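Side-chain contacts in glycoside hydrolase 15-related protein (Kribbella flavida, PDB 5Z3E), which hydrolyses the alpha-1,6-glucosidic linkage of isomaltose from its non-reducing end, releasing beta-D-glucose and D-glucose: residues Y153-W158 and V273-V278; Y194-E199 and V206-A211. The protein carries 1 engineered substitution. All coordinates share one frame; numbering follows the deposited sequence. Where two conformers were deposited one is given.

Contact 1. Residues Y153-W158 and V273-V278; sequences YGMWLW and VPFGLV
An apolar, largely aromatic contact joins W158 and M155 of helix 151-167 to P274 and F275, which lie in the loop between strand 254-255 and helix 283-296, deep inside the protein. The indole of W158 is the platform. Its CG stands anti to the backbone N (chi1 161°), which directs the indole toward the loop, and P274 and F275 meet the same face of the ring. F275 comes edge first: its CE1 lies 3.9 Å from W158 CD2, and the planes stand at 87°, a T-shaped pair. P274 covers the benzo half, where its CG sits 4.1 Å from the centroid of the W158 six-membered ring, a CH-pi contact, while its CB reaches W158 NE1 at 3.6 Å. Proline suits this place because it can follow a cis peptide bond, as it does here, and because its rigid ring offers C-H groups to an aromatic face. P274 CG also lies over one face of F275, near the rim, which makes the three rings one packed cluster. M155 CG lies 3.8 Å from F275 CZ, and its sulfur at the ring edge makes a Met-aromatic contact, less certain because the residue has two conformers. W325 of helix 317-329 touches both W158 and P274. Such loop-to-helix packing is consistent with the (alpha/alpha)6 barrel of glycoside hydrolase family 15, whose long loops pack on the barrel helices.

Contact 2. Residues Y194-E199 and V206-A211; sequences YDWWEE and VSTLGA
W196, in the loop that carries D195 and E198, the predicted proton acceptor and the probable proton donor, packs against S207 and T208 in the first turn of helix 206-220. A type I beta turn runs from D195 to E198. D195 OD1 braces this turn from within: it takes a bond from E199 N at 2.9 Å, arriving 52° out of the carboxylate plane, and a weak one from W197 N. W196 is the residue that reaches across. Its NE1 donates a weak, bent bond to S207 O (3.2 Å, 138° at the hydrogen), a carbonyl that also accepts A211 N within the helix. S207 OG lies 3.4 Å above the indole plane, toward the rim, without bonding to NE1; its hydroxyl is paired with S267 OG. T208 OG1 instead stands at the ring edge, 3.7 Å from W196 CD1, placed anti to its own carbonyl carbon (chi1 -62°). Small hydroxyl residues fit here, since they can lie against the indole and still bind water. One water accepts a hydrogen bond from T208 OG1 (2.7 Å) and donates one to Y194 O (2.8 Å). A second accepts from W196 N (3.0 Å), donates to T208 OG1 and also bonds S207 OG. Replacing W196 with an alanine would probably open a gap beside S207 and T208 and cost S207 O its second donor. With just one weak direct bond, the polar link between the D195-E198 turn and the helix runs largely through two bridging waters, for which T208 OG1 serves as both donor and acceptor.

How the contacts relate
Both contacts are buried near the centre of the chain, and neither is a surface patch. They differ in chemistry: contact 1 is apolar, with no hydrogen bond between its segments, and built from aromatic rings, a proline and a methionine, whereas contact 2 mixes an indole with hydroxyls, carbonyls and two waters, as befits a turn bearing two probable active-site residues. The two touch directly. F275 packs on G210 and A211 of helix 206-220, and M155 of helix 151-167 meets A211 and, less certainly, W196. Helix 151-167 therefore serves both, since W196 and T208 also touch its D151. The apolar cluster thus adjoins the indole of W196, which also meets the hydroxyls of S207 and T208.

Contact 1. Residues Y153-W158 and V273-V278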
loop_
_atom_site.group_PDB
_atom_site.type_symbol
_atom_site.label_atom_id
_atom_site.label_comp_id
_atom_site.label_asym_id
_atom_site.label_seq_id
_atom_site.Cartn_x
_atom_site.Cartn_y
_atom_site.Cartn_z
ATOM N N TYR A 153 5.793 -6.884 -0.885
ATOM C CA TYR A 153 6.618 -7.298 -1.999
ATOM C C TYR A 153 5.898 -7.076 -3.324
ATOM O O TYR A 153 6.513 -6.681 -4.314
ATOM C CB TYR A 153 7.050 -8.784 -1.811
ATOM C CG TYR A 153 7.873 -8.946 -0.544
ATOM C CD1 TYR A 153 9.207 -8.561 -0.509
ATOM C CD2 TYR A 153 7.336 -9.410 0.635
ATOM C CE1 TYR A 153 9.938 -8.595 0.663
ATOM C CE2 TYR A 153 8.049 -9.438 1.807
ATOM C CZ TYR A 153 9.364 -9.001 1.837
ATOM O OH TYR A 153 10.133 -8.955 2.968
ATOM N N GLY A 154 4.585 -7.335 -3.354
ATOM C CA GLY A 154 3.803 -7.049 -4.548
ATOM C C GLY A 154 3.729 -5.562 -4.836
ATOM O O GLY A 154 3.862 -5.120 -5.984
ATOM N N MET A 155 3.503 -4.758 -3.796
ATOM C CA MET A 155 3.467 -3.318 -3.972
ATOM C C MET A 155 4.778 -2.804 -4.512
ATOM O O MET A 155 4.793 -1.910 -5.365
ATOM C CB MET A 155 3.112 -2.622 -2.670
ATOM C CG MET A 155 1.776 -3.049 -2.125
ATOM S SD MET A 155 1.190 -1.853 -0.948
ATOM C CE MET A 155 -0.239 -2.681 -0.267
ATOM N N TRP A 156 5.907 -3.329 -4.028
ATOM C CA TRP A 156 7.178 -2.801 -4.493
ATOM C C TRP A 156 7.349 -3.052 -5.987
ATOM O O TRP A 156 7.771 -2.168 -6.734
ATOM C CB TRP A 156 8.364 -3.374 -3.720
ATOM C CG TRP A 156 9.629 -2.745 -4.237
ATOM C CD1 TRP A 156 9.922 -1.426 -4.216
ATOM C CD2 TRP A 156 10.682 -3.366 -4.981
ATOM N NE1 TRP A 156 11.096 -1.170 -4.857
ATOM C CE2 TRP A 156 11.583 -2.344 -5.351
ATOM C CE3 TRP A 156 10.963 -4.687 -5.363
ATOM C CZ2 TRP A 156 12.765 -2.609 -6.052
ATOM C CZ3 TRP A 156 12.131 -4.929 -6.062
ATOM C CH2 TRP A 156 13.017 -3.896 -6.398
ATOM N N LEU A 157 7.020 -4.267 -6.451
ATOM C CA LEU A 157 7.107 -4.549 -7.877
ATOM C C LEU A 157 6.277 -3.559 -8.681
ATOM O O LEU A 157 6.728 -3.017 -9.700
ATOM C CB LEU A 157 6.640 -5.967 -8.157
ATOM C CG LEU A 157 7.570 -7.076 -7.662
ATOM C CD1 LEU A 157 6.947 -8.422 -8.006
ATOM C CD2 LEU A 157 8.970 -6.976 -8.256
ATOM N N TRP A 158 5.029 -3.334 -8.266
ATOM C CA TRP A 158 4.198 -2.342 -8.931
ATOM C C TRP A 158 4.868 -0.978 -8.943
ATOM O O TRP A 158 4.925 -0.286 -9.970
ATOM C CB TRP A 158 2.813 -2.283 -8.251
ATOM C CG TRP A 158 2.053 -1.026 -8.529
ATOM C CD1 TRP A 158 1.400 -0.672 -9.675
ATOM C CD2 TRP A 158 1.953 0.115 -7.650
ATOM N NE1 TRP A 158 0.892 0.602 -9.549
ATOM C CE2 TRP A 158 1.218 1.096 -8.323
ATOM C CE3 TRP A 158 2.375 0.371 -6.347
ATOM C CZ2 TRP A 158 0.914 2.343 -7.732
ATOM C CZ3 TRP A 158 2.074 1.579 -5.756
ATOM C CH2 TRP A 158 1.344 2.540 -6.455
ATOM N N VAL A 273 -7.950 0.353 -8.573
ATOM C CA VAL A 273 -6.773 1.171 -8.842
ATOM C C VAL A 273 -5.948 1.247 -7.562
ATOM O O VAL A 273 -6.468 1.628 -6.510
ATOM C CB VAL A 273 -7.193 2.587 -9.293
ATOM C CG1 VAL A 273 -6.007 3.482 -9.488
ATOM C CG2 VAL A 273 -8.051 2.512 -10.535
ATOM N N PRO A 274 -4.659 0.882 -7.598
ATOM C CA PRO A 274 -3.837 0.652 -8.795
ATOM C C PRO A 274 -3.665 -0.801 -9.190
ATOM O O PRO A 274 -3.026 -1.061 -10.202
ATOM C CB PRO A 274 -2.484 1.224 -8.375
ATOM C CG PRO A 274 -2.396 0.882 -6.913
ATOM C CD PRO A 274 -3.812 1.086 -6.397
ATOM N N PHE A 275 -4.187 -1.772 -8.427
ATOM C CA PHE A 275 -3.735 -3.145 -8.633
ATOM C C PHE A 275 -4.442 -3.921 -9.738
ATOM O O PHE A 275 -3.942 -4.971 -10.148
ATOM C CB PHE A 275 -3.711 -3.887 -7.331
ATOM C CG PHE A 275 -2.733 -3.224 -6.285
ATOM C CD1 PHE A 275 -1.476 -2.746 -6.683
ATOM C CD2 PHE A 275 -3.112 -3.111 -5.016
ATOM C CE1 PHE A 275 -0.607 -2.143 -5.774
ATOM C CE2 PHE A 275 -2.215 -2.549 -4.048
ATOM C CZ PHE A 275 -1.006 -2.034 -4.511
ATOM N N GLY A 276 -5.576 -3.455 -10.237
ATOM C CA GLY A 276 -6.094 -3.922 -11.520
ATOM C C GLY A 276 -6.771 -5.282 -11.595
ATOM O O GLY A 276 -6.824 -5.859 -12.673
ATOM N N LEU A 277 -7.359 -5.740 -10.502
ATOM C CA LEU A 277 -8.153 -6.989 -10.605
ATOM C C LEU A 277 -9.318 -6.808 -11.616
ATOM O O LEU A 277 -9.676 -7.760 -12.331
ATOM C CB LEU A 277 -8.700 -7.427 -9.229
ATOM C CG LEU A 277 -7.828 -7.840 -7.977
ATOM C CD1 LEU A 277 -8.535 -8.344 -6.676
ATOM C CD2 LEU A 277 -6.906 -8.919 -8.473
ATOM N N VAL A 278 -9.918 -5.629 -11.611
ATOM C CA VAL A 278 -11.011 -5.262 -12.529
ATOM C C VAL A 278 -10.813 -3.790 -13.017
ATOM O O VAL A 278 -10.179 -3.099 -12.269
ATOM C CB VAL A 278 -12.395 -5.367 -11.855
ATOM C CG1 VAL A 278 -12.729 -6.767 -11.502
ATOM C CG2 VAL A 278 -12.516 -4.511 -10.642
#

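Contact 2. Residues Y194-E199 and V206-A211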
loop_
_atom_site.group_PDB
_atom_site.type_symbol
_atom_site.label_atom_id
_atom_site.label_comp_id
_atom_site.label_asym_id
_atom_site.label_seq_id
_atom_site.Cartn_x
_atom_site.Cartn_y
_atom_site.Cartn_z
ATOM N N TYR A 194 -1.143 -12.390 7.556
ATOM C CA TYR A 194 -1.830 -11.259 8.166
ATOM C C TYR A 194 -2.180 -10.239 7.075
ATOM O O TYR A 194 -1.452 -10.086 6.088
ATOM C CB TYR A 194 -0.949 -10.582 9.217
ATOM C CG TYR A 194 -0.602 -11.414 10.444
ATOM C CD1 TYR A 194 0.545 -12.206 10.460
ATOM C CD2 TYR A 194 -1.357 -11.390 11.587
ATOM C CE1 TYR A 194 0.928 -12.939 11.570
ATOM C CE2 TYR A 194 -0.944 -12.148 12.747
ATOM C CZ TYR A 194 0.193 -12.899 12.685
ATOM O OH TYR A 194 0.573 -13.613 13.810
ATOM N N ASP A 195 -3.273 -9.527 7.291
ATOM C CA ASP A 195 -3.705 -8.476 6.390
ATOM C C ASP A 195 -2.820 -7.236 6.523
ATOM O O ASP A 195 -1.873 -7.216 7.319
ATOM C CB ASP A 195 -5.187 -8.192 6.571
ATOM C CG ASP A 195 -5.585 -7.639 7.921
ATOM O OD1 ASP A 195 -4.722 -7.152 8.655
ATOM O OD2 ASP A 195 -6.819 -7.684 8.177
ATOM N N TRP A 196 -3.123 -6.193 5.749
ATOM C CA TRP A 196 -2.333 -4.969 5.821
ATOM C C TRP A 196 -2.275 -4.443 7.237
ATOM O O TRP A 196 -1.333 -3.749 7.599
ATOM C CB TRP A 196 -2.901 -3.836 4.980
ATOM C CG TRP A 196 -2.907 -3.961 3.482
ATOM C CD1 TRP A 196 -2.620 -5.056 2.663
ATOM C CD2 TRP A 196 -3.303 -2.910 2.601
ATOM N NE1 TRP A 196 -2.809 -4.694 1.346
ATOM C CE2 TRP A 196 -3.252 -3.406 1.270
ATOM C CE3 TRP A 196 -3.685 -1.592 2.804
ATOM C CZ2 TRP A 196 -3.572 -2.612 0.165
ATOM C CZ3 TRP A 196 -3.980 -0.801 1.696
ATOM C CH2 TRP A 196 -3.942 -1.319 0.410
ATOM N N TRP A 197 -3.308 -4.723 8.029
ATOM C CA TRP A 197 -3.500 -4.223 9.368
ATOM C C TRP A 197 -2.947 -5.149 10.442
ATOM O O TRP A 197 -3.150 -4.924 11.630
ATOM C CB TRP A 197 -4.982 -3.947 9.608
ATOM C CG TRP A 197 -5.681 -3.293 8.457
ATOM C CD1 TRP A 197 -6.859 -3.727 7.898
ATOM C CD2 TRP A 197 -5.305 -2.120 7.717
ATOM N NE1 TRP A 197 -7.229 -2.897 6.884
ATOM C CE2 TRP A 197 -6.299 -1.904 6.753
ATOM C CE3 TRP A 197 -4.212 -1.236 7.764
ATOM C CZ2 TRP A 197 -6.257 -0.821 5.882
ATOM C CZ3 TRP A 197 -4.184 -0.166 6.887
ATOM C CH2 TRP A 197 -5.197 0.029 5.966
ATOM N N GLU A 198 -2.221 -6.187 10.048
ATOM C CA GLU A 198 -1.625 -7.150 10.994
ATOM C C GLU A 198 -2.619 -7.965 11.746
ATOM O O GLU A 198 -2.414 -8.296 12.918
ATOM C CB GLU A 198 -0.622 -6.519 11.938
ATOM C CG GLU A 198 0.433 -5.928 11.223
ATOM C CD GLU A 198 1.531 -5.385 12.093
ATOM O OE1 GLU A 198 1.488 -5.535 13.346
ATOM O OE2 GLU A 198 2.482 -4.846 11.486
ATOM N N GLU A 199 -3.666 -8.364 11.065
ATOM C CA GLU A 199 -4.722 -9.173 11.657
ATOM C C GLU A 199 -4.973 -10.448 10.838
ATOM O O GLU A 199 -4.758 -10.483 9.620
ATOM C CB GLU A 199 -6.030 -8.397 11.763
ATOM C CG GLU A 199 -5.926 -7.110 12.601
ATOM C CD GLU A 199 -6.122 -7.326 14.091
ATOM O OE1 GLU A 199 -5.726 -6.452 14.890
ATOM O OE2 GLU A 199 -6.687 -8.334 14.464
ATOM N N VAL A 206 -8.147 -10.018 0.429
ATOM C CA VAL A 206 -8.300 -9.621 -0.958
ATOM C C VAL A 206 -7.386 -8.448 -1.321
ATOM O O VAL A 206 -6.862 -8.447 -2.444
ATOM C CB VAL A 206 -9.787 -9.426 -1.292
ATOM C CG1 VAL A 206 -9.991 -8.850 -2.679
ATOM C CG2 VAL A 206 -10.499 -10.771 -1.184
ATOM N N SER A 207 -7.124 -7.503 -0.420
ATOM C CA SER A 207 -6.198 -6.439 -0.766
ATOM C C SER A 207 -4.730 -6.888 -0.733
ATOM O O SER A 207 -3.879 -6.205 -1.311
ATOM C CB SER A 207 -6.404 -5.196 0.076
ATOM O OG SER A 207 -6.107 -5.471 1.426
ATOM N N THR A 208 -4.430 -8.005 -0.084
ATOM C CA THR A 208 -3.101 -8.619 -0.174
ATOM C C THR A 208 -2.939 -9.355 -1.502
ATOM O O THR A 208 -1.979 -9.131 -2.236
ATOM C CB THR A 208 -2.834 -9.531 1.024
ATOM O OG1 THR A 208 -2.873 -8.729 2.195
ATOM C CG2 THR A 208 -1.513 -10.247 0.872
ATOM N N LEU A 209 -3.912 -10.203 -1.818
ATOM C CA LEU A 209 -3.958 -10.836 -3.134
ATOM C C LEU A 209 -3.905 -9.782 -4.213
ATOM O O LEU A 209 -3.224 -9.949 -5.240
ATOM C CB LEU A 209 -5.216 -11.688 -3.252
ATOM C CG LEU A 209 -5.226 -12.942 -2.383
ATOM C CD1 LEU A 209 -6.641 -13.511 -2.301
ATOM C CD2 LEU A 209 -4.255 -13.988 -2.900
ATOM N N GLY A 210 -4.632 -8.675 -4.038
ATOM C CA GLY A 210 -4.630 -7.618 -5.013
ATOM C C GLY A 210 -3.264 -6.981 -5.188
ATOM O O GLY A 210 -2.832 -6.738 -6.325
ATOM N N ALA A 211 -2.573 -6.684 -4.095
ATOM C CA ALA A 211 -1.238 -6.111 -4.170
ATOM C C ALA A 211 -0.296 -7.021 -4.951
ATOM O O ALA A 211 0.506 -6.571 -5.765
ATOM C CB ALA A 211 -0.706 -5.868 -2.776
HETATM O O HOH W 1 -0.668 -8.782 3.734
HETATM O O HOH W 2 -4.840 -7.081 3.414
#